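Local coordinates for periplasmic binding protein (Veillonella parvula, PDB 4MO9) that probably binds a solute, perhaps an iron-siderophore complex, and hands it to an ABC importer in the membrane, at residues A[191-197]-A[335-341]; A[199-204]-A[232-237]; A[259-265]-A[309-315]. All coordinates share one frame; numbering follows the deposited sequence.

Interaction 1: residues A[191-197]-A[335-341]; sequences RVSKINK and YPEEFKD
Arg-191, near the C-terminal end of helix 171-194, reaches over to Glu-338, Phe-339 and Asp-341 in the loop that follows helix 324-334. Its guanidinium meets Asp-341 end-on in a two-pronged salt bridge. Arg-191 NH1 lies 2.8 Å from Asp-341 OD1 and Arg-191 NH2 lies 2.9 Å from Asp-341 OD2. Both oxygens use syn lone pairs, and the two flat groups are nearly coplanar, 25° apart. Arg-191 NH1 also donates to the backbone at 2.9 Å from Glu-338 O, but that acceptor is tilted out of the guanidinium plane. With CG anti to the backbone N (chi1 -160°), the arginine chain runs along Phe-339, and Arg-191 CD sits over one face of the Phe-339 ring, 4.1 Å from the centroid. In the chain, helix 171-194 lies between the four-stranded parallel sheet and the five-stranded mixed sheet, consistent with the long connecting helix of TroA-like binding proteins, and this contact ties its end to the C-terminal lobe. A leucine in place of Arg-191 would probably leave Asp-341 without its charged mate and Glu-338 O without this donor. Ile-195 fills the middle: CD1 rests over the Tyr-335 ring, 4.2 Å from its centroid, and also touches Glu-338 CG at 3.8 Å. Beyond it, Lys-197 NZ makes a second salt bridge, 3.0 Å from Glu-338 OE2. The Tyr-335 hydroxyl turns to Gly-232 O.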
loop_
_atom_site.group_PDB
_atom_site.type_symbol
_atom_site.label_atom_id
_atom_site.label_comp_id
_atom_site.label_asym_id
_atom_site.label_seq_id
_atom_site.Cartn_x
_atom_site.Cartn_y
_atom_site.Cartn_z
ATOM N N ARG A 191 -16.736 4.805 13.605
ATOM C CA ARG A 191 -17.527 5.998 13.322
ATOM C C ARG A 191 -18.357 5.792 12.053
ATOM O O ARG A 191 -19.539 6.126 12.030
ATOM C CB ARG A 191 -16.640 7.247 13.244
ATOM C CG ARG A 191 -17.412 8.558 13.432
ATOM C CD ARG A 191 -16.480 9.774 13.489
ATOM N NE ARG A 191 -15.672 9.793 14.711
ATOM C CZ ARG A 191 -14.600 10.564 14.894
ATOM N NH1 ARG A 191 -14.197 11.386 13.932
ATOM N NH2 ARG A 191 -13.931 10.512 16.036
ATOM N N VAL A 192 -17.751 5.207 11.021
ATOM C CA VAL A 192 -18.460 4.899 9.771
ATOM C C VAL A 192 -19.703 4.039 10.019
ATOM O O VAL A 192 -20.777 4.290 9.445
ATOM C CB VAL A 192 -17.537 4.199 8.741
ATOM C CG1 VAL A 192 -18.361 3.464 7.688
ATOM C CG2 VAL A 192 -16.601 5.205 8.084
ATOM N N SER A 193 -19.569 3.053 10.904
ATOM C CA SER A 193 -20.672 2.143 11.204
ATOM C C SER A 193 -21.844 2.856 11.856
ATOM O O SER A 193 -22.976 2.358 11.822
ATOM C CB SER A 193 -20.197 0.981 12.100
ATOM O OG SER A 193 -20.122 1.377 13.468
ATOM N N LYS A 194 -21.588 4.016 12.458
ATOM C CA LYS A 194 -22.641 4.750 13.158
ATOM C C LYS A 194 -23.194 5.943 12.377
ATOM O O LYS A 194 -24.124 6.615 12.834
ATOM C CB LYS A 194 -22.161 5.175 14.548
ATOM C CG LYS A 194 -22.206 4.032 15.547
ATOM C CD LYS A 194 -21.070 4.098 16.554
ATOM C CE LYS A 194 -21.013 2.798 17.367
ATOM N NZ LYS A 194 -19.857 2.746 18.304
ATOM N N ILE A 195 -22.626 6.192 11.201
ATOM C CA ILE A 195 -23.159 7.197 10.287
ATOM C C ILE A 195 -24.300 6.583 9.492
ATOM O O ILE A 195 -24.105 5.570 8.810
ATOM C CB ILE A 195 -22.064 7.720 9.332
ATOM C CG1 ILE A 195 -20.990 8.447 10.145
ATOM C CG2 ILE A 195 -22.658 8.654 8.262
ATOM C CD1 ILE A 195 -19.777 8.895 9.327
ATOM N N ASN A 196 -25.484 7.198 9.586
ATOM C CA ASN A 196 -26.694 6.710 8.928
ATOM C C ASN A 196 -27.149 7.589 7.740
ATOM O O ASN A 196 -28.150 7.285 7.085
ATOM C CB ASN A 196 -27.835 6.555 9.955
ATOM C CG ASN A 196 -27.499 5.558 11.057
ATOM O OD1 ASN A 196 -27.899 5.716 12.224
ATOM N ND2 ASN A 196 -26.751 4.528 10.691
ATOM N N LYS A 197 -26.403 8.659 7.461
ATOM C CA LYS A 197 -26.663 9.526 6.298
ATOM C C LYS A 197 -26.501 8.746 4.999
ATOM O O LYS A 197 -25.852 7.696 4.984
ATOM C CB LYS A 197 -25.667 10.689 6.261
ATOM C CG LYS A 197 -25.912 11.766 7.279
ATOM C CD LYS A 197 -25.143 13.030 6.942
ATOM C CE LYS A 197 -23.709 12.751 6.547
ATOM N NZ LYS A 197 -22.932 14.013 6.358
ATOM N N TYR A 335 -16.983 11.828 4.309
ATOM C CA TYR A 335 -17.748 12.444 5.404
ATOM C C TYR A 335 -16.955 13.526 6.155
ATOM O O TYR A 335 -16.569 13.321 7.315
ATOM C CB TYR A 335 -18.198 11.353 6.390
ATOM C CG TYR A 335 -19.050 10.265 5.764
ATOM C CD1 TYR A 335 -18.493 9.053 5.390
ATOM C CD2 TYR A 335 -20.413 10.453 5.545
ATOM C CE1 TYR A 335 -19.260 8.050 4.815
ATOM C CE2 TYR A 335 -21.196 9.451 4.973
ATOM C CZ TYR A 335 -20.612 8.252 4.609
ATOM O OH TYR A 335 -21.365 7.241 4.046
ATOM N N PRO A 336 -16.713 14.675 5.494
ATOM C CA PRO A 336 -15.815 15.735 5.975
ATOM C C PRO A 336 -16.135 16.257 7.376
ATOM O O PRO A 336 -15.220 16.422 8.191
ATOM C CB PRO A 336 -16.016 16.857 4.944
ATOM C CG PRO A 336 -16.405 16.144 3.697
ATOM C CD PRO A 336 -17.230 14.960 4.144
ATOM N N GLU A 337 -17.410 16.522 7.647
ATOM C CA GLU A 337 -17.817 17.093 8.926
ATOM C C GLU A 337 -17.742 16.082 10.067
ATOM O O GLU A 337 -17.620 16.467 11.234
ATOM C CB GLU A 337 -19.225 17.684 8.824
ATOM C CG GLU A 337 -19.356 18.787 7.781
ATOM C CD GLU A 337 -18.679 20.087 8.201
ATOM O OE1 GLU A 337 -18.370 20.909 7.307
ATOM O OE2 GLU A 337 -18.471 20.294 9.421
ATOM N N GLU A 338 -17.806 14.793 9.739
ATOM C CA GLU A 338 -17.746 13.752 10.765
ATOM C C GLU A 338 -16.311 13.415 11.137
ATOM O O GLU A 338 -16.079 12.685 12.105
ATOM C CB GLU A 338 -18.458 12.469 10.310
ATOM C CG GLU A 338 -19.970 12.551 10.281
ATOM C CD GLU A 338 -20.484 13.337 9.091
ATOM O OE1 GLU A 338 -19.683 13.645 8.175
ATOM O OE2 GLU A 338 -21.691 13.652 9.071
ATOM N N PHE A 339 -15.357 13.948 10.372
ATOM C CA PHE A 339 -13.946 13.612 10.555
ATOM C C PHE A 339 -13.006 14.821 10.614
ATOM O O PHE A 339 -11.873 14.754 10.116
ATOM C CB PHE A 339 -13.491 12.617 9.478
ATOM C CG PHE A 339 -14.037 11.223 9.669
ATOM C CD1 PHE A 339 -13.354 10.300 10.438
ATOM C CD2 PHE A 339 -15.240 10.845 9.084
ATOM C CE1 PHE A 339 -13.856 9.006 10.623
ATOM C CE2 PHE A 339 -15.756 9.565 9.257
ATOM C CZ PHE A 339 -15.059 8.637 10.030
ATOM N N LYS A 340 -13.464 15.901 11.253
ATOM C CA LYS A 340 -12.654 17.110 11.417
ATOM C C LYS A 340 -11.474 16.864 12.343
ATOM O O LYS A 340 -10.472 17.583 12.289
ATOM C CB LYS A 340 -13.493 18.273 11.963
ATOM C CG LYS A 340 -14.711 18.609 11.123
ATOM C CD LYS A 340 -15.328 19.956 11.506
ATOM C CE LYS A 340 -14.483 21.120 10.992
ATOM N NZ LYS A 340 -15.234 22.418 10.986
ATOM N N ASP A 341 -11.594 15.844 13.190
ATOM C CA ASP A 341 -10.556 15.530 14.164
ATOM C C ASP A 341 -9.516 14.571 13.589
ATOM O O ASP A 341 -8.625 14.090 14.309
ATOM C CB ASP A 341 -11.184 14.943 15.438
ATOM C CG ASP A 341 -11.963 13.660 15.174
ATOM O OD1 ASP A 341 -12.282 13.379 14.001
ATOM O OD2 ASP A 341 -12.260 12.926 16.145
HETATM O O HOH W 1 -19.802 15.299 6.351
HETATM O O HOH W 2 -23.284 6.468 5.334
#

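Interaction 2: residues A[199-204]-A[232-237]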
loop_
_atom_site.group_PDB
_atom_site.type_symbol
_atom_site.label_atom_id
_atom_site.label_comp_id
_atom_site.label_asym_id
_atom_site.label_seq_id
_atom_site.Cartn_x
_atom_site.Cartn_y
_atom_site.Cartn_z
ATOM N N LYS A 199 -24.965 7.349 1.662
ATOM C CA LYS A 199 -23.582 7.159 1.257
ATOM C C LYS A 199 -23.324 7.949 -0.019
ATOM O O LYS A 199 -24.151 7.944 -0.936
ATOM C CB LYS A 199 -23.290 5.676 1.035
ATOM C CG LYS A 199 -23.584 4.811 2.265
ATOM C CD LYS A 199 -23.198 3.350 2.054
ATOM C CE LYS A 199 -23.421 2.532 3.325
ATOM N NZ LYS A 199 -22.737 3.121 4.515
ATOM N N PRO A 200 -22.188 8.656 -0.075
ATOM C CA PRO A 200 -21.863 9.322 -1.337
ATOM C C PRO A 200 -21.442 8.298 -2.376
ATOM O O PRO A 200 -20.756 7.324 -2.032
ATOM C CB PRO A 200 -20.688 10.239 -0.972
ATOM C CG PRO A 200 -20.123 9.680 0.259
ATOM C CD PRO A 200 -21.262 9.023 1.009
ATOM N N THR A 201 -21.874 8.506 -3.613
ATOM C CA THR A 201 -21.459 7.668 -4.724
ATOM C C THR A 201 -20.071 8.116 -5.157
ATOM O O THR A 201 -19.779 9.316 -5.182
ATOM C CB THR A 201 -22.439 7.762 -5.913
ATOM O OG1 THR A 201 -22.675 9.139 -6.242
ATOM C CG2 THR A 201 -23.767 7.089 -5.572
ATOM N N VAL A 202 -19.208 7.159 -5.484
ATOM C CA VAL A 202 -17.841 7.494 -5.856
ATOM C C VAL A 202 -17.363 6.727 -7.092
ATOM O O VAL A 202 -17.608 5.521 -7.219
ATOM C CB VAL A 202 -16.870 7.282 -4.657
ATOM C CG1 VAL A 202 -16.931 5.848 -4.147
ATOM C CG2 VAL A 202 -15.450 7.645 -5.035
ATOM N N TYR A 203 -16.704 7.435 -8.011
ATOM C CA TYR A 203 -16.016 6.780 -9.114
ATOM C C TYR A 203 -14.517 6.747 -8.808
ATOM O O TYR A 203 -13.919 7.789 -8.514
ATOM C CB TYR A 203 -16.290 7.476 -10.457
ATOM C CG TYR A 203 -15.365 6.996 -11.553
ATOM C CD1 TYR A 203 -15.280 5.645 -11.867
ATOM C CD2 TYR A 203 -14.555 7.883 -12.250
ATOM C CE1 TYR A 203 -14.418 5.183 -12.848
ATOM C CE2 TYR A 203 -13.687 7.434 -13.234
ATOM C CZ TYR A 203 -13.626 6.082 -13.531
ATOM O OH TYR A 203 -12.773 5.619 -14.509
ATOM N N LEU A 204 -13.925 5.555 -8.866
ATOM C CA LEU A 204 -12.523 5.356 -8.499
ATOM C C LEU A 204 -11.725 4.960 -9.731
ATOM O O LEU A 204 -12.154 4.095 -10.496
ATOM C CB LEU A 204 -12.399 4.238 -7.460
ATOM C CG LEU A 204 -13.168 4.343 -6.144
ATOM C CD1 LEU A 204 -13.115 3.005 -5.391
ATOM C CD2 LEU A 204 -12.584 5.438 -5.276
ATOM N N GLY A 232 -17.433 3.726 3.911
ATOM C CA GLY A 232 -18.798 4.225 3.867
ATOM C C GLY A 232 -19.236 4.852 2.554
ATOM O O GLY A 232 -20.176 5.659 2.539
ATOM N N ALA A 233 -18.584 4.486 1.451
ATOM C CA ALA A 233 -18.998 5.000 0.141
ATOM C C ALA A 233 -19.786 3.981 -0.687
ATOM O O ALA A 233 -19.682 2.763 -0.469
ATOM C CB ALA A 233 -17.801 5.492 -0.642
ATOM N N ASP A 234 -20.569 4.488 -1.635
ATOM C CA ASP A 234 -21.235 3.648 -2.625
ATOM C C ASP A 234 -20.403 3.648 -3.913
ATOM O O ASP A 234 -20.437 4.613 -4.682
ATOM C CB ASP A 234 -22.646 4.180 -2.908
ATOM C CG ASP A 234 -23.457 3.256 -3.799
ATOM O OD1 ASP A 234 -22.896 2.260 -4.305
ATOM O OD2 ASP A 234 -24.662 3.530 -4.008
ATOM N N VAL A 235 -19.653 2.572 -4.143
ATOM C CA VAL A 235 -18.788 2.468 -5.321
ATOM C C VAL A 235 -19.607 2.242 -6.604
ATOM O O VAL A 235 -20.159 1.157 -6.807
ATOM C CB VAL A 235 -17.756 1.336 -5.138
ATOM C CG1 VAL A 235 -16.842 1.240 -6.345
ATOM C CG2 VAL A 235 -16.936 1.565 -3.865
ATOM N N ILE A 236 -19.683 3.250 -7.476
ATOM C CA ILE A 236 -20.606 3.176 -8.623
ATOM C C ILE A 236 -20.311 2.004 -9.569
ATOM O O ILE A 236 -21.186 1.560 -10.317
ATOM C CB ILE A 236 -20.668 4.501 -9.447
ATOM C CG1 ILE A 236 -19.379 4.729 -10.251
ATOM C CG2 ILE A 236 -21.005 5.699 -8.545
ATOM C CD1 ILE A 236 -19.504 5.851 -11.308
ATOM N N THR A 237 -19.076 1.511 -9.535
ATOM C CA THR A 237 -18.646 0.426 -10.415
ATOM C C THR A 237 -18.764 -0.962 -9.769
ATOM O O THR A 237 -18.425 -1.961 -10.404
ATOM C CB THR A 237 -17.182 0.626 -10.874
ATOM O OG1 THR A 237 -16.381 1.020 -9.753
ATOM C CG2 THR A 237 -17.087 1.692 -11.964
HETATM O O HOH W 3 -15.998 3.516 -8.849
#
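Three backbone hydrogen bonds join 199-204 to 232-237, pairing strands 201-206 and 234-235 in parallel. Asp-234 N donates to Pro-200 O at 2.9 Å in a nearly straight bond (169°). Val-202 N donates to Asp-234 O at 2.9 Å, and Ile-236 N to Val-202 O at 3.1 Å. Asp-234 thus pairs with Thr-201 and Val-235 with Val-202. Side chains pack on both faces. On the Val-202 side, CG1 lies between the backbone N and the carbonyl carbon (chi1 57°), which brings Val-202 CG1 to 3.6 Å from Ala-233 CB. On the Thr-201 side, Thr-201 and Asp-234 run side by side, and Thr-201 CB touches Ile-236 CG2 at 3.6 Å. The other branch of Ile-236 reaches further along, with Ile-236 CD1 3.7 Å from Tyr-203 CB. One water continues the pairing: it donates to Val-202 O and Thr-237 OG1 and accepts from Leu-204 N. Thr-237 OG1 also bonds to Phe-218 O. At the start, the Lys-199 chain passes Gly-232 O. Gly-232 has positive phi and ends helix 224-230 in a Schellman motif, which sets the turn into the edge strand. Asp-234 is salt-bridged to Lys-238, and Thr-201 OG1 bonds to Asp-258 N. The two strands and helix 224-230 form a beta-alpha-beta unit. Phe-334 of helix 324-334 packs on Val-202 and Ala-233, helix 249-255 packs on Tyr-203 and Ile-236, and strand 259-263 pairs with the far side of strand 201-206.

Interaction 3: residues A[259-265]-A[309-315]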
loop_
_atom_site.group_PDB
_atom_site.type_symbol
_atom_site.label_atom_id
_atom_site.label_comp_id
_atom_site.label_asym_id
_atom_site.label_seq_id
_atom_site.Cartn_x
_atom_site.Cartn_y
_atom_site.Cartn_z
ATOM N N ILE A 259 -18.626 11.939 -6.019
ATOM C CA ILE A 259 -17.196 12.109 -5.777
ATOM C C ILE A 259 -16.399 11.331 -6.837
ATOM O O ILE A 259 -16.825 10.263 -7.279
ATOM C CB ILE A 259 -16.841 11.619 -4.338
ATOM C CG1 ILE A 259 -17.520 12.516 -3.293
ATOM C CG2 ILE A 259 -15.325 11.556 -4.103
ATOM C CD1 ILE A 259 -17.469 11.962 -1.871
ATOM N N ILE A 260 -15.275 11.895 -7.275
ATOM C CA ILE A 260 -14.345 11.206 -8.176
ATOM C C ILE A 260 -12.993 11.192 -7.470
ATOM O O ILE A 260 -12.576 12.211 -6.903
ATOM C CB ILE A 260 -14.199 11.951 -9.532
ATOM C CG1 ILE A 260 -15.463 11.808 -10.390
ATOM C CG2 ILE A 260 -12.991 11.428 -10.316
ATOM C CD1 ILE A 260 -15.460 12.702 -11.671
HETATM N N MSE A 261 -12.313 10.050 -7.475
HETATM C CA MSE A 261 -10.959 9.998 -6.940
HETATM C C MSE A 261 -10.053 9.302 -7.946
HETATM O O MSE A 261 -10.320 8.154 -8.336
HETATM C CB MSE A 261 -10.934 9.276 -5.589
HETATM C CG MSE A 261 -9.636 9.497 -4.824
HETATM SE SE MSE A 261 -9.595 8.556 -3.112
HETATM C CE MSE A 261 -11.303 9.252 -2.446
ATOM N N ILE A 262 -9.014 10.014 -8.391
ATOM C CA ILE A 262 -8.052 9.484 -9.360
ATOM C C ILE A 262 -6.744 9.144 -8.650
ATOM O O ILE A 262 -6.108 10.036 -8.089
ATOM C CB ILE A 262 -7.728 10.518 -10.461
ATOM C CG1 ILE A 262 -9.010 11.070 -11.098
ATOM C CG2 ILE A 262 -6.797 9.906 -11.511
ATOM C CD1 ILE A 262 -9.813 10.038 -11.873
HETATM N N MSE A 263 -6.324 7.881 -8.680
HETATM C CA MSE A 263 -5.127 7.489 -7.927
HETATM C C MSE A 263 -3.836 7.917 -8.648
HETATM O O MSE A 263 -3.715 7.781 -9.876
HETATM C CB MSE A 263 -5.132 5.984 -7.626
HETATM C CG MSE A 263 -6.454 5.483 -7.022
HETATM SE SE MSE A 263 -7.097 6.520 -5.492
HETATM C CE MSE A 263 -8.914 5.821 -5.527
ATOM N N GLY A 264 -2.893 8.471 -7.887
ATOM C CA GLY A 264 -1.627 8.905 -8.445
ATOM C C GLY A 264 -0.450 8.094 -7.935
ATOM O O GLY A 264 -0.547 7.409 -6.909
ATOM N N SER A 265 0.661 8.149 -8.668
ATOM C CA SER A 265 1.865 7.429 -8.270
ATOM C C SER A 265 3.025 7.910 -9.117
ATOM O O SER A 265 2.925 8.937 -9.794
ATOM C CB SER A 265 1.686 5.923 -8.461
ATOM O OG SER A 265 2.697 5.207 -7.750
ATOM N N GLN A 309 -15.511 18.041 -6.152
ATOM C CA GLN A 309 -15.423 16.809 -5.382
ATOM C C GLN A 309 -14.522 15.818 -6.109
ATOM O O GLN A 309 -14.845 14.627 -6.222
ATOM C CB GLN A 309 -16.814 16.218 -5.133
ATOM C CG GLN A 309 -17.693 17.094 -4.245
ATOM C CD GLN A 309 -17.168 17.186 -2.824
ATOM O OE1 GLN A 309 -16.609 16.228 -2.294
ATOM N NE2 GLN A 309 -17.346 18.345 -2.201
ATOM N N VAL A 310 -13.389 16.333 -6.592
ATOM C CA VAL A 310 -12.372 15.536 -7.274
ATOM C C VAL A 310 -11.119 15.464 -6.401
ATOM O O VAL A 310 -10.544 16.505 -6.032
ATOM C CB VAL A 310 -12.008 16.128 -8.649
ATOM C CG1 VAL A 310 -10.930 15.286 -9.322
ATOM C CG2 VAL A 310 -13.239 16.204 -9.526
ATOM N N TYR A 311 -10.706 14.235 -6.090
ATOM C CA TYR A 311 -9.631 13.965 -5.141
ATOM C C TYR A 311 -8.604 13.022 -5.747
ATOM O O TYR A 311 -8.816 12.476 -6.828
ATOM C CB TYR A 311 -10.203 13.303 -3.882
ATOM C CG TYR A 311 -11.213 14.156 -3.166
ATOM C CD1 TYR A 311 -12.542 14.191 -3.575
ATOM C CD2 TYR A 311 -10.838 14.941 -2.094
ATOM C CE1 TYR A 311 -13.473 14.996 -2.931
ATOM C CE2 TYR A 311 -11.763 15.747 -1.438
ATOM C CZ TYR A 311 -13.075 15.770 -1.865
ATOM O OH TYR A 311 -13.991 16.554 -1.212
ATOM N N SER A 312 -7.497 12.817 -5.034
ATOM C CA SER A 312 -6.469 11.878 -5.467
ATOM C C SER A 312 -5.698 11.382 -4.251
ATOM O O SER A 312 -5.371 12.172 -3.365
ATOM C CB SER A 312 -5.512 12.566 -6.458
ATOM O OG SER A 312 -4.473 11.671 -6.849
ATOM N N ALA A 313 -5.445 10.074 -4.191
ATOM C CA ALA A 313 -4.620 9.486 -3.145
ATOM C C ALA A 313 -3.571 8.615 -3.822
ATOM O O ALA A 313 -3.784 8.156 -4.945
ATOM C CB ALA A 313 -5.468 8.655 -2.195
ATOM N N HIS A 314 -2.442 8.395 -3.154
ATOM C CA HIS A 314 -1.328 7.649 -3.736
ATOM C C HIS A 314 -1.636 6.146 -3.807
ATOM O O HIS A 314 -1.942 5.517 -2.783
ATOM C CB HIS A 314 -0.047 7.888 -2.912
ATOM C CG HIS A 314 1.210 7.437 -3.596
ATOM N ND1 HIS A 314 1.491 6.110 -3.832
ATOM C CD2 HIS A 314 2.254 8.139 -4.102
ATOM C CE1 HIS A 314 2.653 6.010 -4.454
ATOM N NE2 HIS A 314 3.139 7.226 -4.627
ATOM N N HIS A 315 -1.516 5.580 -5.009
ATOM C CA HIS A 315 -1.843 4.180 -5.315
ATOM C C HIS A 315 -1.032 3.166 -4.508
ATOM O O HIS A 315 -1.458 2.016 -4.329
ATOM C CB HIS A 315 -1.632 3.947 -6.820
ATOM C CG HIS A 315 -2.258 2.692 -7.354
ATOM N ND1 HIS A 315 -3.504 2.250 -6.967
ATOM C CD2 HIS A 315 -1.820 1.812 -8.286
ATOM C CE1 HIS A 315 -3.798 1.136 -7.620
ATOM N NE2 HIS A 315 -2.794 0.852 -8.430
#
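Gly-264 O and Ser-265 CA lie over the same face of the His-314 ring, both offset toward its rim. The Ser-265 CA contact is a CH-pi one, 4.2 Å from the ring centroid. His-314 ND1 bonds to Gly-316 N, and the ring also meets Trp-364. The Tyr-311 ring has Ile-260 O and Gln-309 OE1 at its edge, and Ile-259 CG2 approaches its CD1. The hydroxyl of Tyr-311 donates to Gln-309 OE1 from above the amide carbonyl plane, and His-367 stacks on the tyrosine. The His-315 ring meets that of Trp-224, whose NE1 is hydrogen-bonded to His-315 ND1.

Behind these rings the backbones run parallel. Tyr-311 straddles Met-261: Tyr-311 N is 2.9 Å from Ile-260 O, and Tyr-311 O is 2.9 Å from Ile-262 N. Ile-260 N bonds to Gln-309 O. The ladder then changes. Ser-312 OG, anti to its own backbone N (chi1 178°), donates to Ile-262 O at 2.6 Å, nearly along the C=O axis. Ala-313 N stays 4.0 Å from Ile-262 O and is buried without a partner. Backbone pairing resumes with Gly-264 N to Ala-313 O, and with His-315 N at 2.8 Å from Gly-264 O.

Met-261 and Met-263 are selenomethionines. Met-261 SE lies 4.2 Å from Ala-313 CB, and Met-263 SE lies close to the same carbon. Helix 324-334 lies over the Met-261 and Tyr-311 face. Helix 282-295 lies over the face of Ile-260 and Val-310. Two parallel strands with helices on both faces, twisted 31° against each other, are the core of an alpha/beta lobe of a periplasmic binding protein. The strand ends lead toward the ligand region, with the His-315 side chain about 9 Å from the bound trimethylamine oxide.

Interactions 2 and 3 belong to one sheet. Strands 201-206 and 259-263 are neighbours in it, and Tyr-203 N and O probably bond to Ile-259 O and Met-261 N. Interaction 3 is buried at the middle of the sheet, while interaction 2 closes its edge and is partly buried. Both rest mainly on parallel backbone bonds and apolar side chains. Interaction 1 lies further out, where a helix end meets a loop, and relies on salt bridges around a small apolar patch. It touches interaction 2 through the Tyr-335 hydroxyl, which probably bonds to Gly-232 O. Along the chain, 191-197 and 335-341 enclose both other contacts.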